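PDB 1VI7: IMPACT family member YigZ from Escherichia coli, which is of uncertain function but may bind anions and guanyl ribonucleotides and act as a ribonucleoside triphosphate phosphatase. Local coordinates for residues 52-57 and 73-78. Numbering follows the deposited sequence.
Sequences ARHHCV and SDDGEP
Val57 and Ser73 form an antiparallel hydrogen-bonded pair, Val57 N to Ser73 O at 3.2 Å and Ser73 N to Val57 O at 3.0 Å, joining strand 57-60 to the outermost strand 71-73 of the five-stranded sheet in the UPF0029 region. On the Cys56 side of this pair the chain of 73-78 enters a type I' turn from Asp74 to Glu77, and the next bonds join side chain to backbone. His54 ND1 donates to Asp75 O at 2.8 Å; ND1 lies in the plane of the carbonyl, while the oxygen sits 19° out of the ring plane. The Asp75 carboxylate, turned anti to its own amide nitrogen (chi1 168°), accepts the backbone N-H of His55 through OD2 at 2.6 Å, on the anti side of the group and well out of the carboxylate plane.

Stacking adds a second kind of contact. Glu77, bent at chi2, brings CG over the His54 ring in a CH-pi contact 4.0 Å from the centroid and lays its carboxylate over the same face, offset toward the rim, the planes 18° apart. A leucine in place of His54 would probably leave Asp75 O without its imidazole donor and Glu77 without its flat stacking partner. Further out, OE1 of Glu77 makes a salt bridge to Arg104 and a hydrogen bond with Tyr120 of helix 113-128. The chemistry implies a ring fixed by both its ND1 bond and the stacked carboxylate, whose charge Arg104 probably helps hold beside it, while Asp75 secures the loop leading into strand 57-60 through carbonyl and carboxylate alike.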
ATOM      1  N   ALA A  52     -13.981  23.042  -2.821  1.00 59.68           N
ATOM      2  CA  ALA A  52     -13.837  22.675  -1.417  1.00 58.35           C
ATOM      3  C   ALA A  52     -12.540  23.312  -0.898  1.00 56.87           C
ATOM      4  O   ALA A  52     -11.478  23.224  -1.498  1.00 56.08           O
ATOM      5  CB  ALA A  52     -13.867  21.180  -1.221  1.00 60.71           C
ATOM      6  N   ARG A  53     -12.684  23.969   0.240  1.00 55.86           N
ATOM      7  CA  ARG A  53     -11.634  24.711   0.880  1.00 55.43           C
ATOM      8  C   ARG A  53     -10.437  23.899   1.319  1.00 54.02           C
ATOM      9  O   ARG A  53      -9.303  24.423   1.329  1.00 52.77           O
ATOM     10  CB  ARG A  53     -12.230  25.493   2.064  1.00 57.79           C
ATOM     11  CG  ARG A  53     -11.531  26.820   2.290  1.00 61.95           C
ATOM     12  CD  ARG A  53     -12.072  27.508   3.510  1.00 66.15           C
ATOM     13  NE  ARG A  53     -12.052  26.642   4.702  1.00 69.45           N
ATOM     14  CZ  ARG A  53     -12.683  27.041   5.819  1.00 73.06           C
ATOM     15  NH1 ARG A  53     -13.322  28.216   5.830  1.00 72.76           N
ATOM     16  NH2 ARG A  53     -12.660  26.267   6.886  1.00 73.98           N
ATOM     17  N   HIS A  54     -10.665  22.687   1.829  1.00 52.13           N
ATOM     18  CA  HIS A  54      -9.599  21.851   2.335  1.00 51.26           C
ATOM     19  C   HIS A  54      -9.661  20.419   1.828  1.00 51.76           C
ATOM     20  O   HIS A  54     -10.715  19.942   1.379  1.00 52.79           O
ATOM     21  CB  HIS A  54      -9.572  21.837   3.877  1.00 49.22           C
ATOM     22  CG  HIS A  54      -9.537  23.197   4.501  1.00 47.58           C
ATOM     23  ND1 HIS A  54      -8.416  23.996   4.511  1.00 46.65           N
ATOM     24  CD2 HIS A  54     -10.522  23.938   5.058  1.00 48.48           C
ATOM     25  CE1 HIS A  54      -8.714  25.158   5.056  1.00 48.72           C
ATOM     26  NE2 HIS A  54      -9.992  25.157   5.401  1.00 48.24           N
ATOM     27  N   HIS A  55      -8.490  19.780   1.743  1.00 50.24           N
ATOM     28  CA  HIS A  55      -8.316  18.414   1.304  1.00 48.73           C
ATOM     29  C   HIS A  55      -7.223  17.700   2.116  1.00 46.35           C
ATOM     30  O   HIS A  55      -6.137  17.399   1.632  1.00 46.50           O
ATOM     31  CB  HIS A  55      -8.019  18.311  -0.188  1.00 54.40           C
ATOM     32  CG  HIS A  55      -8.970  19.017  -1.103  1.00 60.38           C
ATOM     33  ND1 HIS A  55      -8.875  20.384  -1.333  1.00 63.15           N
ATOM     34  CD2 HIS A  55     -10.082  18.621  -1.760  1.00 62.60           C
ATOM     35  CE1 HIS A  55      -9.861  20.779  -2.117  1.00 63.17           C
ATOM     36  NE2 HIS A  55     -10.608  19.731  -2.395  1.00 63.58           N
ATOM     37  N   CYS A  56      -7.508  17.397   3.362  1.00 44.57           N
ATOM     38  CA  CYS A  56      -6.623  16.743   4.312  1.00 43.14           C
ATOM     39  C   CYS A  56      -6.358  15.284   3.995  1.00 41.81           C
ATOM     40  O   CYS A  56      -7.193  14.554   3.454  1.00 42.13           O
ATOM     41  CB  CYS A  56      -7.189  16.953   5.717  1.00 43.83           C
ATOM     42  SG  CYS A  56      -8.046  18.559   5.923  1.00 43.60           S
ATOM     43  N   VAL A  57      -5.140  14.802   4.242  1.00 39.02           N
ATOM     44  CA  VAL A  57      -4.686  13.495   3.823  1.00 38.13           C
ATOM     45  C   VAL A  57      -4.057  12.687   4.952  1.00 38.33           C
ATOM     46  O   VAL A  57      -3.443  13.296   5.821  1.00 39.57           O
ATOM     47  CB  VAL A  57      -3.533  13.678   2.775  1.00 38.66           C
ATOM     48  CG1 VAL A  57      -3.112  12.369   2.140  1.00 34.32           C
ATOM     49  CG2 VAL A  57      -3.889  14.724   1.733  1.00 36.77           C
ATOM     50  N   SER A  73      -1.374  15.350   6.362  1.00 45.64           N
ATOM     51  CA  SER A  73      -1.317  16.763   6.010  1.00 46.48           C
ATOM     52  C   SER A  73      -2.583  17.513   6.367  1.00 46.37           C
ATOM     53  O   SER A  73      -3.688  17.037   6.087  1.00 45.94           O
ATOM     54  CB  SER A  73      -0.978  16.964   4.535  1.00 49.44           C
ATOM     55  OG  SER A  73      -1.032  18.363   4.196  1.00 49.80           O
ATOM     56  N   ASP A  74      -2.440  18.739   6.882  1.00 47.04           N
ATOM     57  CA  ASP A  74      -3.620  19.505   7.251  1.00 49.79           C
ATOM     58  C   ASP A  74      -4.189  20.332   6.104  1.00 50.93           C
ATOM     59  O   ASP A  74      -5.370  20.671   6.151  1.00 51.82           O
ATOM     60  CB  ASP A  74      -3.402  20.447   8.409  1.00 52.10           C
ATOM     61  CG  ASP A  74      -3.083  19.866   9.747  1.00 57.13           C
ATOM     62  OD1 ASP A  74      -3.264  18.672  10.082  1.00 54.38           O
ATOM     63  OD2 ASP A  74      -2.590  20.668  10.602  1.00 60.74           O
ATOM     64  N   ASP A  75      -3.335  20.784   5.204  1.00 52.92           N
ATOM     65  CA  ASP A  75      -3.784  21.628   4.095  1.00 54.59           C
ATOM     66  C   ASP A  75      -4.623  22.786   4.616  1.00 54.24           C
ATOM     67  O   ASP A  75      -5.829  22.890   4.364  1.00 53.64           O
ATOM     68  CB  ASP A  75      -4.468  20.797   3.033  1.00 60.32           C
ATOM     69  CG  ASP A  75      -5.229  21.548   1.974  1.00 64.67           C
ATOM     70  OD1 ASP A  75      -4.591  22.227   1.141  1.00 71.04           O
ATOM     71  OD2 ASP A  75      -6.476  21.475   2.012  1.00 65.57           O
ATOM     72  N   GLY A  76      -3.980  23.613   5.466  1.00 52.90           N
ATOM     73  CA  GLY A  76      -4.638  24.805   5.947  1.00 52.08           C
ATOM     74  C   GLY A  76      -5.490  24.686   7.172  1.00 50.87           C
ATOM     75  O   GLY A  76      -5.865  25.744   7.732  1.00 52.35           O
ATOM     76  N   GLU A  77      -5.847  23.476   7.604  1.00 48.69           N
ATOM     77  CA  GLU A  77      -6.619  23.343   8.861  1.00 45.11           C
ATOM     78  C   GLU A  77      -5.609  23.435  10.011  1.00 43.34           C
ATOM     79  O   GLU A  77      -4.429  23.078   9.847  1.00 42.76           O
ATOM     80  CB  GLU A  77      -7.426  22.080   8.879  1.00 44.17           C
ATOM     81  CG  GLU A  77      -8.695  21.957   8.092  1.00 40.13           C
ATOM     82  CD  GLU A  77      -9.806  22.914   8.440  1.00 39.62           C
ATOM     83  OE1 GLU A  77     -10.990  22.590   8.208  1.00 36.03           O
ATOM     84  OE2 GLU A  77      -9.491  24.036   8.913  1.00 42.00           O
ATOM     85  N   PRO A  78      -6.012  23.951  11.153  1.00 41.59           N
ATOM     86  CA  PRO A  78      -5.128  24.137  12.289  1.00 40.09           C
ATOM     87  C   PRO A  78      -4.267  22.944  12.592  1.00 38.42           C
ATOM     88  O   PRO A  78      -4.766  21.842  12.828  1.00 40.01           O
ATOM     89  CB  PRO A  78      -6.037  24.508  13.425  1.00 41.42           C
ATOM     90  CG  PRO A  78      -7.433  24.442  12.939  1.00 41.88           C
ATOM     91  CD  PRO A  78      -7.391  24.422  11.439  1.00 42.05           C
TER